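Local coordinates for protein putative esterase MT1895 (Mycobacterium tuberculosis, PDB 3S4K) that probably hydrolyses acyl-CoA thioesters, perhaps 1,4-dihydroxy-2-naphthoyl-CoA, as a PaaI-type hotdog-fold thioesterase that pairs into a dimer, at residues M62-A67 with V87-D92; L109-G112 with L117-V120. One frame throughout, in Å; residues are numbered along the deposited sequence.

How the contacts relate
Both contacts belong to one hotdog fold, in which helix 56-75 lies along an antiparallel sheet. Contact 1 sets the middle of that helix, 62-67, against strand 83-93, the strand through which the sheet continues into the second subunit. Contact 2 follows contact 1 along the chain; it is a hairpin pairing of strand 110-111 with strand 115-123, farther from the centre of the chain. Their centres lie about 11 Å apart, and they meet where A67 packs on W118 and V120. The helix thus touches the sheet in both places, at the strand of the dimer interface and at a strand that runs out into the hairpin.

Contact 1. Residues M62-A67 with V87-D92; sequences MIESIA and VNNNTD
E64 and N89 join the central helix of the hotdog fold to the strand beneath it, through one side-chain hydrogen bond. N89 ND2 donates a hydrogen bond to E64 OE1 at 3.1 Å and nearly straight, 166° at the hydrogen. The acceptor lies in the amide plane, and the carboxylate receives the bond on the anti lone pair of OE1, turned away from OE2. E64 leaves the helix with CG anti to the backbone N (chi1 -176°), then bends at chi2, which swings the carboxylate round toward the strand; its CB rests 3.6 Å from N89 ND2.

One helical position earlier, I63 points at the strand and meets T91 tip to tip: CD1 sits 3.6 Å from OG1 and 3.7 Å from CG2 of T91. The other branch, CG2, crosses the N89 side chain at about a right angle, 4.0 Å from ND2.

N89 ND2 has a second acceptor in C60 O, so the helix takes this nitrogen at two places, while OD1 is occupied by T91. With both ends engaged, the orientation of the buried amide is well defined. Outward from here, V135 of strand 129-140 touches I63 and E64, F93 of the second subunit covers E64 and N89, and N88-D92 pair antiparallel with a strand of that subunit, so that one sheet spans the dimer. A 1,2-ethanediol molecule, probably from the crystallisation liquor though such molecules often mark pockets, lies about 4 Å from the E64 side chain. On the strand, T91 OG1 donates to N89 OD1 at 2.8 Å, in the carbonyl plane of the amide.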
loop_
_atom_site.group_PDB
_atom_site.type_symbol
_atom_site.label_atom_id
_atom_site.label_comp_id
_atom_site.label_asym_id
_atom_site.label_seq_id
_atom_site.Cartn_x
_atom_site.Cartn_y
_atom_site.Cartn_z
ATOM N N MET A 62 1.195 -2.941 5.580
ATOM C CA MET A 62 1.840 -3.068 6.895
ATOM C C MET A 62 2.041 -1.699 7.522
ATOM O O MET A 62 1.695 -1.451 8.691
ATOM C CB MET A 62 3.227 -3.702 6.765
ATOM C CG MET A 62 3.291 -5.204 6.819
ATOM S SD MET A 62 5.019 -5.703 7.079
ATOM C CE MET A 62 5.287 -5.373 8.817
ATOM N N ILE A 63 2.607 -0.800 6.733
ATOM C CA ILE A 63 2.882 0.567 7.152
ATOM C C ILE A 63 1.567 1.244 7.527
ATOM O O ILE A 63 1.466 1.877 8.562
ATOM C CB ILE A 63 3.686 1.300 6.040
ATOM C CG1 ILE A 63 5.131 0.815 6.072
ATOM C CG2 ILE A 63 3.579 2.867 6.136
ATOM C CD1 ILE A 63 5.880 1.007 4.771
ATOM N N GLU A 64 0.535 1.044 6.721
ATOM C CA GLU A 64 -0.772 1.655 6.998
ATOM C C GLU A 64 -1.365 1.179 8.329
ATOM O O GLU A 64 -1.825 1.992 9.152
ATOM C CB GLU A 64 -1.723 1.362 5.829
ATOM C CG GLU A 64 -3.103 2.021 5.943
ATOM C CD GLU A 64 -3.098 3.507 5.662
ATOM O OE1 GLU A 64 -2.056 4.046 5.224
ATOM O OE2 GLU A 64 -4.166 4.141 5.882
ATOM N N SER A 65 -1.324 -0.136 8.552
ATOM C CA SER A 65 -1.862 -0.746 9.765
ATOM C C SER A 65 -1.139 -0.285 11.023
ATOM O O SER A 65 -1.755 0.103 12.013
ATOM C CB SER A 65 -1.772 -2.275 9.686
ATOM O OG SER A 65 -2.807 -2.802 8.884
ATOM N N ILE A 66 0.176 -0.356 11.001
ATOM C CA ILE A 66 0.955 -0.063 12.223
ATOM C C ILE A 66 0.778 1.407 12.603
ATOM O O ILE A 66 0.531 1.744 13.764
ATOM C CB ILE A 66 2.449 -0.471 12.063
ATOM C CG1 ILE A 66 2.556 -1.968 11.764
ATOM C CG2 ILE A 66 3.237 -0.168 13.384
ATOM C CD1 ILE A 66 3.971 -2.484 11.399
ATOM N N ALA A 67 0.875 2.293 11.615
ATOM C CA ALA A 67 0.644 3.725 11.812
ATOM C C ALA A 67 -0.765 4.047 12.318
ATOM O O ALA A 67 -0.938 4.852 13.247
ATOM C CB ALA A 67 0.915 4.480 10.503
ATOM N N VAL A 87 -5.290 9.590 5.273
ATOM C CA VAL A 87 -5.424 10.404 4.052
ATOM C C VAL A 87 -4.251 10.280 3.095
ATOM O O VAL A 87 -4.440 10.499 1.911
ATOM C CB VAL A 87 -5.773 11.885 4.319
ATOM C CG1 VAL A 87 -7.094 11.989 5.087
ATOM C CG2 VAL A 87 -4.607 12.586 5.065
ATOM N N ASN A 88 -3.044 9.968 3.567
ATOM C CA ASN A 88 -1.925 9.769 2.634
ATOM C C ASN A 88 -0.977 8.726 3.167
ATOM O O ASN A 88 -0.716 8.689 4.359
ATOM C CB ASN A 88 -1.207 11.089 2.347
ATOM C CG ASN A 88 0.010 10.926 1.426
ATOM O OD1 ASN A 88 1.132 10.727 1.902
ATOM N ND2 ASN A 88 -0.221 10.968 0.117
ATOM N N ASN A 89 -0.483 7.878 2.277
ATOM C CA ASN A 89 0.509 6.843 2.602
ATOM C C ASN A 89 1.596 6.919 1.541
ATOM O O ASN A 89 1.316 6.723 0.330
ATOM C CB ASN A 89 -0.127 5.439 2.638
ATOM C CG ASN A 89 0.894 4.299 2.867
ATOM O OD1 ASN A 89 1.976 4.238 2.245
ATOM N ND2 ASN A 89 0.490 3.320 3.707
ATOM N N ASN A 90 2.816 7.230 1.979
ATOM C CA ASN A 90 3.937 7.464 1.074
ATOM C C ASN A 90 5.062 6.556 1.505
ATOM O O ASN A 90 5.700 6.805 2.529
ATOM C CB ASN A 90 4.367 8.928 1.112
ATOM C CG ASN A 90 5.335 9.274 -0.003
ATOM O OD1 ASN A 90 6.133 8.464 -0.389
ATOM N ND2 ASN A 90 5.241 10.489 -0.531
ATOM N N THR A 91 5.250 5.482 0.720
ATOM C CA THR A 91 6.153 4.391 1.054
ATOM C C THR A 91 7.279 4.309 0.055
ATOM O O THR A 91 7.054 4.338 -1.169
ATOM C CB THR A 91 5.415 3.042 1.052
ATOM O OG1 THR A 91 4.463 3.057 2.106
ATOM C CG2 THR A 91 6.416 1.935 1.269
ATOM N N ASP A 92 8.495 4.191 0.580
ATOM C CA ASP A 92 9.682 3.980 -0.248
ATOM C C ASP A 92 10.089 2.533 -0.077
ATOM O O ASP A 92 10.116 2.011 1.043
ATOM C CB ASP A 92 10.822 4.908 0.191
ATOM C CG ASP A 92 10.516 6.348 -0.057
ATOM O OD1 ASP A 92 10.429 6.770 -1.255
ATOM O OD2 ASP A 92 10.345 7.082 0.935
#

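Contact 2. Residues L109-G112 with L117-V120; sequences LHRG and LWLV. With SO4 (sulfate ion), chain G.
L109 opens the pairing with both its backbone and its side chain. Its N donates to L117 O at 2.8 Å, while CD1 reaches across to L117 CD2 and to L119 CB, each at 4.0 Å. With CG anti to the carbonyl carbon (chi1 -56°), the leucine packs obliquely against these two apolar side chains.

H110 is the true antiparallel partner of L117, a hydrogen-bonded pair. Its N takes the same carbonyl, L117 O, at 3.0 Å, and its O receives L117 N at 2.8 Å. Two successive residues facing L117 make a classic beta bulge, and the single oxygen of L117 serves both N-H groups. The CB atoms of H110 and L117 stand side by side on one face of the sheet.

R111 turns to the sulfate, an ion probably from the crystallisation liquor. The backbone N binds O4 and NE binds O1, both at 2.9 Å, and NH2 adds a bond to O2, where NE contributes weakly. The sulfur lies in the guanidinium plane, at its edge, so the flat group meets the ion with its N-H bonds. The chain bends at chi3 (-71°), and CD packs 3.7 Å from W118 CZ2; guanidinium and indole planes are 81° apart. R111 NH1 makes a salt bridge with D35, and W118 NE1 is bonded to Q116.

On the helix side, W74 of helix 56-75 touches R111, and A70 and A71 touch W118. Strands 100-108 and 129-140 flank strand 115-123, meeting W118 through A106, P108 and L137.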
loop_
_atom_site.group_PDB
_atom_site.type_symbol
_atom_site.label_atom_id
_atom_site.label_comp_id
_atom_site.label_asym_id
_atom_site.label_seq_id
_atom_site.Cartn_x
_atom_site.Cartn_y
_atom_site.Cartn_z
ATOM N N LEU A 109 5.902 11.550 14.000
ATOM C CA LEU A 109 6.452 12.772 13.429
ATOM C C LEU A 109 5.667 14.021 13.808
ATOM O O LEU A 109 6.269 15.076 13.998
ATOM C CB LEU A 109 6.542 12.662 11.899
ATOM C CG LEU A 109 7.353 11.460 11.394
ATOM C CD1 LEU A 109 7.393 11.447 9.847
ATOM C CD2 LEU A 109 8.772 11.458 11.951
ATOM N N HIS A 110 4.340 13.914 13.863
ATOM C CA HIS A 110 3.468 15.022 14.268
ATOM C C HIS A 110 2.211 14.440 14.873
ATOM O O HIS A 110 1.626 13.512 14.319
ATOM C CB HIS A 110 3.067 15.920 13.089
ATOM C CG HIS A 110 2.009 16.921 13.452
ATOM N ND1 HIS A 110 2.292 18.053 14.188
ATOM C CD2 HIS A 110 0.666 16.930 13.245
ATOM C CE1 HIS A 110 1.175 18.731 14.390
ATOM N NE2 HIS A 110 0.170 18.068 13.837
ATOM N N ARG A 111 1.792 14.976 16.015
ATOM C CA ARG A 111 0.537 14.555 16.617
ATOM C C ARG A 111 -0.176 15.792 17.152
ATOM O O ARG A 111 0.244 16.373 18.140
ATOM C CB ARG A 111 0.795 13.558 17.742
ATOM C CG ARG A 111 1.423 12.245 17.288
ATOM C CD ARG A 111 1.821 11.351 18.469
ATOM N NE ARG A 111 2.978 11.909 19.167
ATOM C CZ ARG A 111 3.588 11.333 20.198
ATOM N NH1 ARG A 111 3.149 10.180 20.694
ATOM N NH2 ARG A 111 4.646 11.916 20.751
ATOM N N GLY A 112 -1.236 16.195 16.469
ATOM C CA GLY A 112 -1.925 17.434 16.786
ATOM C C GLY A 112 -3.415 17.215 16.887
ATOM O O GLY A 112 -3.903 16.071 16.822
ATOM N N LEU A 117 0.972 12.457 11.828
ATOM C CA LEU A 117 1.898 11.969 10.847
ATOM C C LEU A 117 2.820 10.961 11.555
ATOM O O LEU A 117 3.480 11.308 12.556
ATOM C CB LEU A 117 2.645 13.152 10.199
ATOM C CG LEU A 117 3.577 12.803 9.039
ATOM C CD1 LEU A 117 2.792 12.357 7.829
ATOM C CD2 LEU A 117 4.522 13.953 8.687
ATOM N N TRP A 118 2.871 9.723 11.054
ATOM C CA TRP A 118 3.664 8.637 11.634
ATOM C C TRP A 118 4.649 8.064 10.609
ATOM O O TRP A 118 4.315 7.950 9.432
ATOM C CB TRP A 118 2.773 7.486 12.124
ATOM C CG TRP A 118 1.993 7.857 13.363
ATOM C CD1 TRP A 118 0.831 8.539 13.420
ATOM C CD2 TRP A 118 2.350 7.562 14.716
ATOM N NE1 TRP A 118 0.416 8.685 14.722
ATOM C CE2 TRP A 118 1.347 8.114 15.546
ATOM C CE3 TRP A 118 3.427 6.900 15.310
ATOM C CZ2 TRP A 118 1.377 7.994 16.941
ATOM C CZ3 TRP A 118 3.470 6.817 16.688
ATOM C CH2 TRP A 118 2.446 7.350 17.488
ATOM N N LEU A 119 5.861 7.728 11.067
ATOM C CA LEU A 119 6.884 7.040 10.269
ATOM C C LEU A 119 6.912 5.560 10.663
ATOM O O LEU A 119 6.967 5.224 11.854
ATOM C CB LEU A 119 8.265 7.632 10.550
ATOM C CG LEU A 119 9.450 6.826 10.041
ATOM C CD1 LEU A 119 9.436 6.829 8.527
ATOM C CD2 LEU A 119 10.762 7.437 10.558
ATOM N N VAL A 120 6.896 4.684 9.666
ATOM C CA VAL A 120 7.004 3.251 9.895
ATOM C C VAL A 120 8.162 2.721 9.070
ATOM O O VAL A 120 8.239 2.975 7.857
ATOM C CB VAL A 120 5.719 2.517 9.494
ATOM C CG1 VAL A 120 5.834 1.014 9.812
ATOM C CG2 VAL A 120 4.495 3.166 10.166
HETATM S S SO4 G . 4.809 14.933 18.100
HETATM O O1 SO4 G . 4.534 13.663 17.466
HETATM O O2 SO4 G . 4.683 14.739 19.555
HETATM O O3 SO4 G . 6.202 15.278 17.795
HETATM O O4 SO4 G . 3.939 16.067 17.648
#